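Local structure of tryptophan synthase alpha chain (Chlamydia trachomatis, 6V82) at residues L13-L18 and V40-L45; A20-T25 and L67-T72; A54-I59 and V226-V231; R206-K211 and D222-K227. The protein probably carries out the aldol cleavage of indoleglycerol phosphate to indole and glyceraldehyde 3-phosphate, part of the last step of tryptophan biosynthesis. One frame throughout, in Å; residues are numbered along the deposited sequence.

Contact 1 of 4, residues L13-L18 and V40-L45; sequences LCIGYL and VDILEL
Residues 13-18 and 42-45 pair as parallel strands, Ile15 beside Ile42 and Tyr17 beside Glu44. The backbone bonds alternate in the parallel manner. Gly16 N donates to Ile42 O at 2.9 Å, Glu44 N to Gly16 O at 2.8 Å and Leu18 N to Glu44 O at 3.0 Å. Cys14 O takes two donors, Asp41 N and Ile42 N. At the start of the pair a side chain replaces the backbone acceptor: Asp41 OD1 uses its anti lone pair to accept from Cys14 N at 2.9 Å, a nearly straight bond (164°).

On one face Ile15 and Ile42 run side by side, with Ile15 CG1 against Ile42 CB at 4.0 Å. On the other face Leu18 CB lies 4.5 Å from Leu45 CD1. Leu13 CD1 meets Ile42 CD1. Glu44 has its CG anti to the backbone N (chi1 -175°), which lays CG near Tyr17 CD1 at 4.1 Å.

The Glu44 carboxylate, a predicted proton acceptor, is held by Arg205 and Tyr173. These strands are the first two of the TIM barrel and belong to a beta-alpha-beta unit. Helix 25-37 packs on Leu18, Val40 and Leu43, strand 92-96 flanks strand 42-46, and strand 223-226 flanks strand 13-19.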
loop_
_atom_site.group_PDB
_atom_site.type_symbol
_atom_site.label_atom_id
_atom_site.label_comp_id
_atom_site.label_asym_id
_atom_site.label_seq_id
_atom_site.Cartn_x
_atom_site.Cartn_y
_atom_site.Cartn_z
ATOM N N LEU A 13 42.852 -22.552 -36.527
ATOM C CA LEU A 13 41.567 -22.664 -37.200
ATOM C C LEU A 13 40.636 -21.521 -36.799
ATOM O O LEU A 13 40.752 -20.936 -35.721
ATOM C CB LEU A 13 40.917 -24.004 -36.860
ATOM C CG LEU A 13 41.779 -25.244 -37.094
ATOM C CD1 LEU A 13 40.951 -26.489 -36.844
ATOM C CD2 LEU A 13 42.357 -25.252 -38.514
ATOM N N CYS A 14 39.697 -21.207 -37.680
ATOM C CA CYS A 14 38.676 -20.210 -37.394
ATOM C C CYS A 14 37.335 -20.907 -37.240
ATOM O O CYS A 14 36.880 -21.582 -38.169
ATOM C CB CYS A 14 38.587 -19.157 -38.493
ATOM S SG CYS A 14 37.049 -18.191 -38.354
ATOM N N ILE A 15 36.701 -20.731 -36.084
ATOM C CA ILE A 15 35.347 -21.225 -35.836
ATOM C C ILE A 15 34.367 -20.080 -36.057
ATOM O O ILE A 15 34.564 -18.971 -35.538
ATOM C CB ILE A 15 35.205 -21.795 -34.415
ATOM C CG1 ILE A 15 36.283 -22.849 -34.135
ATOM C CG2 ILE A 15 33.806 -22.357 -34.207
ATOM C CD1 ILE A 15 36.356 -23.283 -32.674
ATOM N N GLY A 16 33.318 -20.342 -36.832
ATOM C CA GLY A 16 32.303 -19.344 -37.102
ATOM C C GLY A 16 30.944 -19.757 -36.578
ATOM O O GLY A 16 30.487 -20.876 -36.842
ATOM N N TYR A 17 30.296 -18.868 -35.826
ATOM C CA TYR A 17 28.986 -19.142 -35.252
ATOM C C TYR A 17 27.872 -18.648 -36.162
ATOM O O TYR A 17 27.944 -17.541 -36.702
ATOM C CB TYR A 17 28.823 -18.473 -33.886
ATOM C CG TYR A 17 27.433 -18.682 -33.336
ATOM C CD1 TYR A 17 27.099 -19.861 -32.685
ATOM C CD2 TYR A 17 26.442 -17.716 -33.497
ATOM C CE1 TYR A 17 25.823 -20.063 -32.197
ATOM C CE2 TYR A 17 25.172 -17.909 -33.013
ATOM C CZ TYR A 17 24.861 -19.083 -32.366
ATOM O OH TYR A 17 23.581 -19.288 -31.886
ATOM N N LEU A 18 26.831 -19.466 -36.296
ATOM C CA LEU A 18 25.564 -19.062 -36.891
ATOM C C LEU A 18 24.417 -19.655 -36.086
ATOM O O LEU A 18 24.504 -20.786 -35.595
ATOM C CB LEU A 18 25.407 -19.530 -38.340
ATOM C CG LEU A 18 26.225 -18.866 -39.427
ATOM C CD1 LEU A 18 25.932 -19.564 -40.758
ATOM C CD2 LEU A 18 25.897 -17.392 -39.492
ATOM N N VAL A 40 36.155 -20.126 -43.223
ATOM C CA VAL A 40 35.874 -20.656 -41.892
ATOM C C VAL A 40 36.123 -22.159 -41.884
ATOM O O VAL A 40 35.693 -22.877 -42.793
ATOM C CB VAL A 40 34.431 -20.310 -41.478
ATOM C CG1 VAL A 40 34.046 -21.024 -40.184
ATOM C CG2 VAL A 40 34.265 -18.782 -41.313
ATOM N N ASP A 41 36.829 -22.647 -40.861
ATOM C CA ASP A 41 37.241 -24.050 -40.833
ATOM C C ASP A 41 36.270 -24.946 -40.083
ATOM O O ASP A 41 36.208 -26.155 -40.347
ATOM C CB ASP A 41 38.626 -24.192 -40.197
ATOM C CG ASP A 41 39.685 -23.346 -40.890
ATOM O OD1 ASP A 41 40.177 -22.380 -40.265
ATOM O OD2 ASP A 41 40.028 -23.651 -42.058
ATOM N N ILE A 42 35.519 -24.387 -39.148
ATOM C CA ILE A 42 34.594 -25.145 -38.326
ATOM C C ILE A 42 33.350 -24.297 -38.153
ATOM O O ILE A 42 33.444 -23.140 -37.736
ATOM C CB ILE A 42 35.204 -25.481 -36.952
ATOM C CG1 ILE A 42 36.411 -26.402 -37.108
ATOM C CG2 ILE A 42 34.143 -26.076 -36.039
ATOM C CD1 ILE A 42 37.178 -26.630 -35.828
ATOM N N LEU A 43 32.194 -24.854 -38.473
ATOM C CA LEU A 43 30.935 -24.166 -38.232
ATOM C C LEU A 43 30.410 -24.519 -36.848
ATOM O O LEU A 43 30.348 -25.696 -36.484
ATOM C CB LEU A 43 29.896 -24.530 -39.290
ATOM C CG LEU A 43 30.155 -23.815 -40.602
ATOM C CD1 LEU A 43 29.070 -24.135 -41.600
ATOM C CD2 LEU A 43 30.272 -22.312 -40.360
ATOM N N GLU A 44 30.052 -23.500 -36.071
ATOM C CA GLU A 44 29.362 -23.699 -34.804
ATOM C C GLU A 44 27.928 -23.274 -35.027
ATOM O O GLU A 44 27.643 -22.079 -35.166
ATOM C CB GLU A 44 29.997 -22.928 -33.656
ATOM C CG GLU A 44 29.335 -23.252 -32.313
ATOM C CD GLU A 44 30.280 -23.076 -31.125
ATOM O OE1 GLU A 44 30.024 -22.183 -30.278
ATOM O OE2 GLU A 44 31.281 -23.831 -31.046
ATOM N N LEU A 45 27.037 -24.255 -35.068
ATOM C CA LEU A 45 25.647 -24.058 -35.437
ATOM C C LEU A 45 24.797 -24.006 -34.166
ATOM O O LEU A 45 24.734 -24.984 -33.407
ATOM C CB LEU A 45 25.208 -25.177 -36.382
ATOM C CG LEU A 45 23.904 -24.980 -37.133
ATOM C CD1 LEU A 45 23.965 -23.735 -38.019
ATOM C CD2 LEU A 45 23.626 -26.225 -37.958
#

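Contact 2 of 4, residues A20-T25 and L67-T72; sequences AGDGGT and LAENLT. With SO4 (sulfate ion), chain E.
Two loops of the TIM barrel meet here, with Gly21 and Gly23 of one facing Leu71 and Glu69 of the other. Residues 20-25 lead from strand 13-19 into helix 25-37 and hold a type II turn from Gly21 to Gly24. Residues 67-72 end helix 57-68 in a Schellman motif, with Asn70 as its C-prime residue.

The Glu69 side chain reaches over the turn. Its OE2 accepts from Gly23 N at 2.9 Å, and the N-H comes from above the carboxylate plane. The carboxylates of Asp22 and Glu69 come within 4.0 Å (OD1 to OE2), though Asp22 forms a salt bridge with Arg65. A water joins the backbones by donating to both Gly21 O and Glu69 O.

Next along residues 67-72, Leu71 packs on the start of the loop. With CG anti to the backbone N (chi1 179°), its side chain extends to the loop, where CD1 lies 3.2 Å from Ala20 O and 3.7 Å from Ala20 CB. Gly21 N, on a residue without a side chain, is 3.7 Å from Leu71 CD1.

A sulfate ion, probably a crystallisation component, sits at the N-terminus of helix 25-37. Ser26 N donates to it, as does Thr25 N, to O4 at 3.0 Å.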
loop_
_atom_site.group_PDB
_atom_site.type_symbol
_atom_site.label_atom_id
_atom_site.label_comp_id
_atom_site.label_asym_id
_atom_site.label_seq_id
_atom_site.Cartn_x
_atom_site.Cartn_y
_atom_site.Cartn_z
ATOM N N ALA A 20 21.154 -21.492 -36.249
ATOM C CA ALA A 20 20.295 -22.282 -37.120
ATOM C C ALA A 20 18.890 -21.693 -37.167
ATOM O O ALA A 20 18.265 -21.465 -36.127
ATOM C CB ALA A 20 20.240 -23.733 -36.631
ATOM N N GLY A 21 18.392 -21.447 -38.377
ATOM C CA GLY A 21 17.027 -21.011 -38.561
ATOM C C GLY A 21 16.813 -19.512 -38.504
ATOM O O GLY A 21 15.700 -19.050 -38.791
ATOM N N ASP A 22 17.827 -18.739 -38.130
ATOM C CA ASP A 22 17.726 -17.286 -38.197
ATOM C C ASP A 22 17.658 -16.888 -39.667
ATOM O O ASP A 22 18.601 -17.126 -40.427
ATOM C CB ASP A 22 18.919 -16.652 -37.484
ATOM C CG ASP A 22 18.825 -15.139 -37.408
ATOM O OD1 ASP A 22 17.744 -14.600 -37.729
ATOM O OD2 ASP A 22 19.838 -14.497 -37.040
ATOM N N GLY A 23 16.536 -16.314 -40.087
ATOM C CA GLY A 23 16.307 -16.083 -41.497
ATOM C C GLY A 23 15.681 -17.243 -42.253
ATOM O O GLY A 23 15.401 -17.098 -43.454
ATOM N N GLY A 24 15.456 -18.385 -41.602
ATOM C CA GLY A 24 14.850 -19.534 -42.243
ATOM C C GLY A 24 15.865 -20.606 -42.615
ATOM O O GLY A 24 17.082 -20.418 -42.540
ATOM N N THR A 25 15.327 -21.756 -43.041
ATOM C CA THR A 25 16.157 -22.909 -43.396
ATOM C C THR A 25 17.092 -22.593 -44.560
ATOM O O THR A 25 18.308 -22.776 -44.461
ATOM C CB THR A 25 15.270 -24.112 -43.734
ATOM O OG1 THR A 25 14.539 -24.499 -42.567
ATOM C CG2 THR A 25 16.107 -25.304 -44.224
ATOM N N LEU A 67 13.400 -18.782 -33.751
ATOM C CA LEU A 67 12.225 -19.486 -33.243
ATOM C C LEU A 67 10.920 -18.867 -33.738
ATOM O O LEU A 67 9.929 -19.580 -33.921
ATOM C CB LEU A 67 12.258 -19.523 -31.713
ATOM C CG LEU A 67 13.314 -20.503 -31.171
ATOM C CD1 LEU A 67 13.432 -20.408 -29.654
ATOM C CD2 LEU A 67 12.981 -21.935 -31.586
ATOM N N ALA A 68 10.890 -17.554 -33.962
ATOM C CA ALA A 68 9.722 -16.956 -34.588
ATOM C C ALA A 68 9.604 -17.340 -36.055
ATOM O O ALA A 68 8.511 -17.244 -36.620
ATOM C CB ALA A 68 9.758 -15.435 -34.436
ATOM N N GLU A 69 10.695 -17.768 -36.685
ATOM C CA GLU A 69 10.653 -18.332 -38.023
ATOM C C GLU A 69 10.568 -19.853 -37.996
ATOM O O GLU A 69 10.891 -20.509 -38.996
ATOM C CB GLU A 69 11.864 -17.866 -38.825
ATOM C CG GLU A 69 12.008 -16.360 -38.812
ATOM C CD GLU A 69 13.166 -15.875 -39.649
ATOM O OE1 GLU A 69 13.193 -16.212 -40.854
ATOM O OE2 GLU A 69 14.044 -15.164 -39.104
ATOM N N ASN A 70 10.175 -20.418 -36.850
ATOM C CA ASN A 70 9.735 -21.806 -36.746
ATOM C C ASN A 70 10.884 -22.792 -36.926
ATOM O O ASN A 70 10.715 -23.830 -37.561
ATOM C CB ASN A 70 8.615 -22.106 -37.749
ATOM C CG ASN A 70 7.375 -21.279 -37.494
ATOM O OD1 ASN A 70 6.889 -21.194 -36.360
ATOM N ND2 ASN A 70 6.858 -20.650 -38.547
ATOM N N LEU A 71 12.057 -22.485 -36.379
ATOM C CA LEU A 71 13.069 -23.527 -36.284
ATOM C C LEU A 71 12.584 -24.603 -35.315
ATOM O O LEU A 71 12.123 -24.303 -34.206
ATOM C CB LEU A 71 14.425 -22.981 -35.828
ATOM C CG LEU A 71 15.333 -24.227 -35.754
ATOM C CD1 LEU A 71 16.573 -24.122 -36.619
ATOM C CD2 LEU A 71 15.690 -24.638 -34.317
ATOM N N THR A 72 12.674 -25.855 -35.742
ATOM C CA THR A 72 12.292 -27.008 -34.948
ATOM C C THR A 72 13.444 -27.992 -34.938
ATOM O O THR A 72 14.414 -27.850 -35.689
ATOM C CB THR A 72 11.050 -27.695 -35.505
ATOM O OG1 THR A 72 11.353 -28.238 -36.800
ATOM C CG2 THR A 72 9.879 -26.709 -35.593
HETATM S S SO4 E . 12.656 -21.562 -45.744
HETATM O O1 SO4 E . 11.589 -20.624 -46.084
HETATM O O2 SO4 E . 13.942 -20.933 -46.031
HETATM O O3 SO4 E . 12.517 -22.782 -46.543
HETATM O O4 SO4 E . 12.585 -21.888 -44.318
HETATM O O HOH W 1 13.646 -21.034 -39.181
#

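Contact 3 of 4, residues A54-I59 and V226-V231; sequences ADNPEI and VKTAFV
Lys227 reaches across to Asp55, a predicted proton acceptor. The lysine has CG anti to the backbone N (chi1 178°), and its chain then bends at chi2 and chi4. NZ thereby arrives 2.6 Å from Asp55 OD1, nearly along the C-O axis, in a salt bridge. The other carboxylate oxygen, Asp55 OD2, is hydrogen-bonded to Tyr95 and Tyr97. The ammonium group also makes cation-pi contacts with Tyr17 and Tyr95. The lysine CE rests 4.1 Å from Ile59 CG1, and Ile59 CD1 is 3.9 Å from Lys227 O.

Thr228 follows. Its OG1 receives a weak hydrogen bond from Asn56 ND2 at 3.4 Å and is also hydrogen-bonded to Asp207. Asn56 is the N-cap of helix 57-68, and its OD1 accepts from Glu58 N at 3.0 Å. This is the C-terminal end of the barrel strands, where TIM barrels keep their active sites. The segment after strand 42-46 here meets the one after strand 223-226.

Further along, Val231 on helix 229-236 crosses Ile59 at about a right angle. Its CG1 touches Ile59 CD1 at 4.0 Å. Val231 CG1 is also 4.2 Å from Glu58 OE2, while Glu58 OE1 is hydrogen-bonded to His232.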
loop_
_atom_site.group_PDB
_atom_site.type_symbol
_atom_site.label_atom_id
_atom_site.label_comp_id
_atom_site.label_asym_id
_atom_site.label_seq_id
_atom_site.Cartn_x
_atom_site.Cartn_y
_atom_site.Cartn_z
ATOM N N ALA A 54 22.964 -17.598 -21.049
ATOM C CA ALA A 54 24.424 -17.595 -21.087
ATOM C C ALA A 54 24.996 -16.958 -22.346
ATOM O O ALA A 54 26.210 -17.016 -22.549
ATOM C CB ALA A 54 24.971 -19.018 -20.963
ATOM N N ASP A 55 24.162 -16.373 -23.198
ATOM C CA ASP A 55 24.624 -15.734 -24.416
ATOM C C ASP A 55 24.394 -14.229 -24.347
ATOM O O ASP A 55 23.529 -13.748 -23.611
ATOM C CB ASP A 55 23.928 -16.344 -25.625
ATOM C CG ASP A 55 24.520 -17.697 -26.004
ATOM O OD1 ASP A 55 25.586 -17.717 -26.653
ATOM O OD2 ASP A 55 23.950 -18.741 -25.624
ATOM N N ASN A 56 25.199 -13.482 -25.094
ATOM C CA ASN A 56 25.080 -12.037 -25.059
ATOM C C ASN A 56 23.822 -11.604 -25.819
ATOM O O ASN A 56 23.256 -12.379 -26.594
ATOM C CB ASN A 56 26.349 -11.389 -25.618
ATOM C CG ASN A 56 26.339 -11.277 -27.114
ATOM O OD1 ASN A 56 25.876 -10.284 -27.670
ATOM N ND2 ASN A 56 26.867 -12.284 -27.779
ATOM N N PRO A 57 23.339 -10.381 -25.576
ATOM C CA PRO A 57 22.031 -9.983 -26.135
ATOM C C PRO A 57 21.903 -10.147 -27.647
ATOM O O PRO A 57 20.821 -10.494 -28.140
ATOM C CB PRO A 57 21.926 -8.509 -25.720
ATOM C CG PRO A 57 22.784 -8.400 -24.520
ATOM C CD PRO A 57 23.927 -9.322 -24.741
ATOM N N GLU A 58 22.976 -9.887 -28.396
ATOM C CA GLU A 58 22.947 -10.060 -29.843
ATOM C C GLU A 58 22.493 -11.459 -30.209
ATOM O O GLU A 58 21.648 -11.649 -31.090
ATOM C CB GLU A 58 24.335 -9.788 -30.426
ATOM C CG GLU A 58 24.588 -8.361 -30.878
ATOM C CD GLU A 58 24.340 -8.178 -32.362
ATOM O OE1 GLU A 58 24.153 -7.022 -32.801
ATOM O OE2 GLU A 58 24.331 -9.195 -33.089
ATOM N N ILE A 59 23.056 -12.458 -29.532
ATOM C CA ILE A 59 22.720 -13.841 -29.822
ATOM C C ILE A 59 21.343 -14.184 -29.269
ATOM O O ILE A 59 20.616 -15.002 -29.851
ATOM C CB ILE A 59 23.830 -14.743 -29.261
ATOM C CG1 ILE A 59 25.177 -14.305 -29.849
ATOM C CG2 ILE A 59 23.564 -16.198 -29.576
ATOM C CD1 ILE A 59 25.180 -14.185 -31.372
ATOM N N VAL A 226 34.681 -16.684 -33.969
ATOM C CA VAL A 226 33.930 -15.479 -34.298
ATOM C C VAL A 226 32.485 -15.766 -33.905
ATOM O O VAL A 226 31.736 -16.394 -34.662
ATOM C CB VAL A 226 34.045 -15.133 -35.785
ATOM C CG1 VAL A 226 33.234 -13.899 -36.100
ATOM C CG2 VAL A 226 35.504 -14.979 -36.196
ATOM N N LYS A 227 32.087 -15.320 -32.716
ATOM C CA LYS A 227 30.766 -15.639 -32.183
ATOM C C LYS A 227 29.694 -14.650 -32.629
ATOM O O LYS A 227 28.620 -15.060 -33.078
ATOM C CB LYS A 227 30.818 -15.687 -30.652
ATOM C CG LYS A 227 29.480 -15.976 -29.983
ATOM C CD LYS A 227 28.949 -17.344 -30.412
ATOM C CE LYS A 227 27.569 -17.632 -29.821
ATOM N NZ LYS A 227 27.578 -17.923 -28.348
ATOM N N THR A 228 29.964 -13.351 -32.497
ATOM C CA THR A 228 28.981 -12.302 -32.755
ATOM C C THR A 228 29.016 -11.766 -34.190
ATOM O O THR A 228 27.955 -11.530 -34.784
ATOM C CB THR A 228 29.194 -11.142 -31.772
ATOM O OG1 THR A 228 28.853 -11.566 -30.444
ATOM C CG2 THR A 228 28.344 -9.933 -32.137
ATOM N N ALA A 229 30.209 -11.593 -34.774
ATOM C CA ALA A 229 30.340 -10.723 -35.946
ATOM C C ALA A 229 29.454 -11.178 -37.102
ATOM O O ALA A 229 28.770 -10.355 -37.721
ATOM C CB ALA A 229 31.804 -10.640 -36.384
ATOM N N PHE A 230 29.442 -12.487 -37.394
ATOM C CA PHE A 230 28.651 -13.009 -38.508
ATOM C C PHE A 230 27.160 -12.784 -38.280
ATOM O O PHE A 230 26.452 -12.297 -39.170
ATOM C CB PHE A 230 28.947 -14.497 -38.709
ATOM C CG PHE A 230 30.362 -14.785 -39.151
ATOM C CD1 PHE A 230 30.967 -14.015 -40.134
ATOM C CD2 PHE A 230 31.087 -15.820 -38.577
ATOM C CE1 PHE A 230 32.272 -14.280 -40.539
ATOM C CE2 PHE A 230 32.389 -16.088 -38.978
ATOM C CZ PHE A 230 32.983 -15.314 -39.959
ATOM N N VAL A 231 26.664 -13.141 -37.092
ATOM C CA VAL A 231 25.253 -12.923 -36.773
ATOM C C VAL A 231 24.904 -11.447 -36.913
ATOM O O VAL A 231 23.906 -11.075 -37.544
ATOM C CB VAL A 231 24.936 -13.448 -35.358
ATOM C CG1 VAL A 231 23.585 -12.925 -34.868
ATOM C CG2 VAL A 231 24.961 -14.965 -35.342
#

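Contact 4 of 4, residues R206-K211 and D222-K227; sequences RDICDK and DGFIVK
Ile208 and Phe224 pack with their side chains at about a right angle. Ile208 CB approaches Phe224 CD2 at 3.8 Å, and the ring is met obliquely. The branches divide the contact: Ile208 CG2 also lies near CD2, whereas CG1 rests on Phe224 CB at 3.8 Å. Phe224 has its CG between the backbone N and the carbonyl carbon (chi1 66°), which places the ring beside the isoleucine. Beyond the pair, Ile208 packs on Ala214 and Val217 of helix 211-218, and Phe224 on Cys14 and Pro252.

Asp207 has its CG anti to the backbone N (chi1 -168°), and its carboxylate comes to Lys227. These two side chains also cross nearly at right angles, and Asp207 OD1 sits 3.4 Å from Lys227 CB. The carboxylate therefore meets the root of the lysine, not its charged end, which pairs with Asp55. OD1 accepts from Lys227 N at 2.9 Å, with the donor above the carboxylate plane. The second oxygen, OD2, is taken up by Thr228.

Between these two pairs the backbones join directly. Ile208 N donates to Ile225 O at 3.0 Å, a nearly straight bond (164°). Val226 CA makes a C-H...O contact of 3.5 Å with Ile208 O.

The contact brings the loop after strand 202-205 against strand 223-226, the seventh and eighth strands of the TIM barrel. The aspartate grips the backbone where strand 223-226 ends. Its bond to Lys227 N may thus help fix the backbone from which the lysine chain starts.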
loop_
_atom_site.group_PDB
_atom_site.type_symbol
_atom_site.label_atom_id
_atom_site.label_comp_id
_atom_site.label_asym_id
_atom_site.label_seq_id
_atom_site.Cartn_x
_atom_site.Cartn_y
_atom_site.Cartn_z
ATOM N N ARG A 206 37.028 -16.707 -26.336
ATOM C CA ARG A 206 36.639 -15.304 -26.383
ATOM C C ARG A 206 36.203 -14.892 -27.787
ATOM O O ARG A 206 36.662 -15.430 -28.799
ATOM C CB ARG A 206 37.778 -14.417 -25.897
ATOM C CG ARG A 206 38.823 -14.053 -26.930
ATOM C CD ARG A 206 39.764 -12.997 -26.352
ATOM N NE ARG A 206 40.857 -13.572 -25.563
ATOM C CZ ARG A 206 40.798 -13.878 -24.266
ATOM N NH1 ARG A 206 41.864 -14.391 -23.670
ATOM N NH2 ARG A 206 39.688 -13.680 -23.562
ATOM N N ASP A 207 35.291 -13.929 -27.835
ATOM C CA ASP A 207 34.695 -13.505 -29.094
ATOM C C ASP A 207 35.677 -12.638 -29.865
ATOM O O ASP A 207 36.067 -11.565 -29.401
ATOM C CB ASP A 207 33.399 -12.745 -28.823
ATOM C CG ASP A 207 32.568 -12.520 -30.076
ATOM O OD1 ASP A 207 32.926 -13.017 -31.170
ATOM O OD2 ASP A 207 31.542 -11.823 -29.954
ATOM N N ILE A 208 36.083 -13.104 -31.034
ATOM C CA ILE A 208 36.988 -12.362 -31.901
ATOM C C ILE A 208 36.174 -11.737 -33.018
ATOM O O ILE A 208 35.282 -12.381 -33.588
ATOM C CB ILE A 208 38.088 -13.271 -32.474
ATOM C CG1 ILE A 208 38.867 -13.921 -31.341
ATOM C CG2 ILE A 208 39.013 -12.462 -33.348
ATOM C CD1 ILE A 208 39.557 -12.919 -30.478
ATOM N N CYS A 209 36.479 -10.482 -33.334
ATOM C CA CYS A 209 35.765 -9.785 -34.391
ATOM C C CYS A 209 36.662 -8.943 -35.289
ATOM O O CYS A 209 36.146 -8.291 -36.204
ATOM C CB CYS A 209 34.671 -8.898 -33.788
ATOM S SG CYS A 209 35.331 -7.659 -32.686
ATOM N N ASP A 210 37.975 -8.934 -35.069
ATOM C CA ASP A 210 38.900 -8.256 -35.966
ATOM C C ASP A 210 40.147 -9.114 -36.133
ATOM O O ASP A 210 40.464 -9.965 -35.293
ATOM C CB ASP A 210 39.270 -6.859 -35.455
ATOM C CG ASP A 210 40.031 -6.911 -34.158
ATOM O OD1 ASP A 210 41.233 -6.570 -34.170
ATOM O OD2 ASP A 210 39.430 -7.327 -33.138
ATOM N N LYS A 211 40.846 -8.876 -37.248
ATOM C CA LYS A 211 42.010 -9.687 -37.595
ATOM C C LYS A 211 43.110 -9.559 -36.550
ATOM O O LYS A 211 43.755 -10.552 -36.191
ATOM C CB LYS A 211 42.528 -9.275 -38.971
ATOM C CG LYS A 211 43.465 -10.271 -39.613
ATOM C CD LYS A 211 44.162 -9.662 -40.821
ATOM C CE LYS A 211 45.025 -8.476 -40.417
ATOM N NZ LYS A 211 45.862 -7.969 -41.545
ATOM N N ASP A 222 44.783 -22.849 -30.214
ATOM C CA ASP A 222 44.751 -23.621 -31.451
ATOM C C ASP A 222 43.706 -23.112 -32.436
ATOM O O ASP A 222 43.682 -23.561 -33.585
ATOM C CB ASP A 222 44.507 -25.097 -31.130
ATOM C CG ASP A 222 45.643 -25.702 -30.334
ATOM O OD1 ASP A 222 46.788 -25.669 -30.833
ATOM O OD2 ASP A 222 45.403 -26.175 -29.200
ATOM N N GLY A 223 42.852 -22.190 -32.019
ATOM C CA GLY A 223 41.932 -21.545 -32.934
ATOM C C GLY A 223 41.277 -20.379 -32.235
ATOM O O GLY A 223 41.466 -20.164 -31.035
ATOM N N PHE A 224 40.501 -19.623 -33.002
ATOM C CA PHE A 224 39.685 -18.552 -32.448
ATOM C C PHE A 224 38.262 -18.700 -32.966
ATOM O O PHE A 224 38.029 -19.298 -34.021
ATOM C CB PHE A 224 40.243 -17.162 -32.799
ATOM C CG PHE A 224 40.197 -16.844 -34.262
ATOM C CD1 PHE A 224 41.197 -17.291 -35.112
ATOM C CD2 PHE A 224 39.160 -16.091 -34.789
ATOM C CE1 PHE A 224 41.157 -16.997 -36.464
ATOM C CE2 PHE A 224 39.119 -15.790 -36.139
ATOM C CZ PHE A 224 40.116 -16.243 -36.977
ATOM N N ILE A 225 37.307 -18.164 -32.216
ATOM C CA ILE A 225 35.903 -18.243 -32.586
ATOM C C ILE A 225 35.383 -16.836 -32.853
ATOM O O ILE A 225 35.648 -15.905 -32.083
ATOM C CB ILE A 225 35.071 -18.969 -31.511
ATOM C CG1 ILE A 225 33.585 -18.939 -31.871
ATOM C CG2 ILE A 225 35.298 -18.380 -30.134
ATOM C CD1 ILE A 225 32.733 -19.833 -30.979
ATOM N N VAL A 226 34.681 -16.684 -33.969
ATOM C CA VAL A 226 33.930 -15.479 -34.298
ATOM C C VAL A 226 32.485 -15.766 -33.905
ATOM O O VAL A 226 31.736 -16.394 -34.662
ATOM C CB VAL A 226 34.045 -15.133 -35.785
ATOM C CG1 VAL A 226 33.234 -13.899 -36.100
ATOM C CG2 VAL A 226 35.504 -14.979 -36.196
ATOM N N LYS A 227 32.087 -15.320 -32.716
ATOM C CA LYS A 227 30.766 -15.639 -32.183
ATOM C C LYS A 227 29.694 -14.650 -32.629
ATOM O O LYS A 227 28.620 -15.060 -33.078
ATOM C CB LYS A 227 30.818 -15.687 -30.652
ATOM C CG LYS A 227 29.480 -15.976 -29.983
ATOM C CD LYS A 227 28.949 -17.344 -30.412
ATOM C CE LYS A 227 27.569 -17.632 -29.821
ATOM N NZ LYS A 227 27.578 -17.923 -28.348
#

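Contact 1 holds Glu44 and contact 3 Asp55, the predicted proton acceptors, and contact 4 adjoins both. Contacts 1 and 4 lie on neighbouring strands, with centres about 10 Å apart. Ile15 N and Phe224 O are 2.8 Å apart, probably a hydrogen bond. Contacts 3 and 4 share Val226 and Lys227. The Lys227 side chain lies about 5 Å from that of Glu44. Tyr17 CD2 packs on Val231 CG2 of contact 3 at 3.6 Å. Contact 2 is more remote, its centre about 19 Å from that of contact 1, which it touches through Ala20 CB and Leu45 CG at 3.9 Å. Contacts 2 and 3 both use helix 57-68, yet their nearest atoms stay about 5 Å apart.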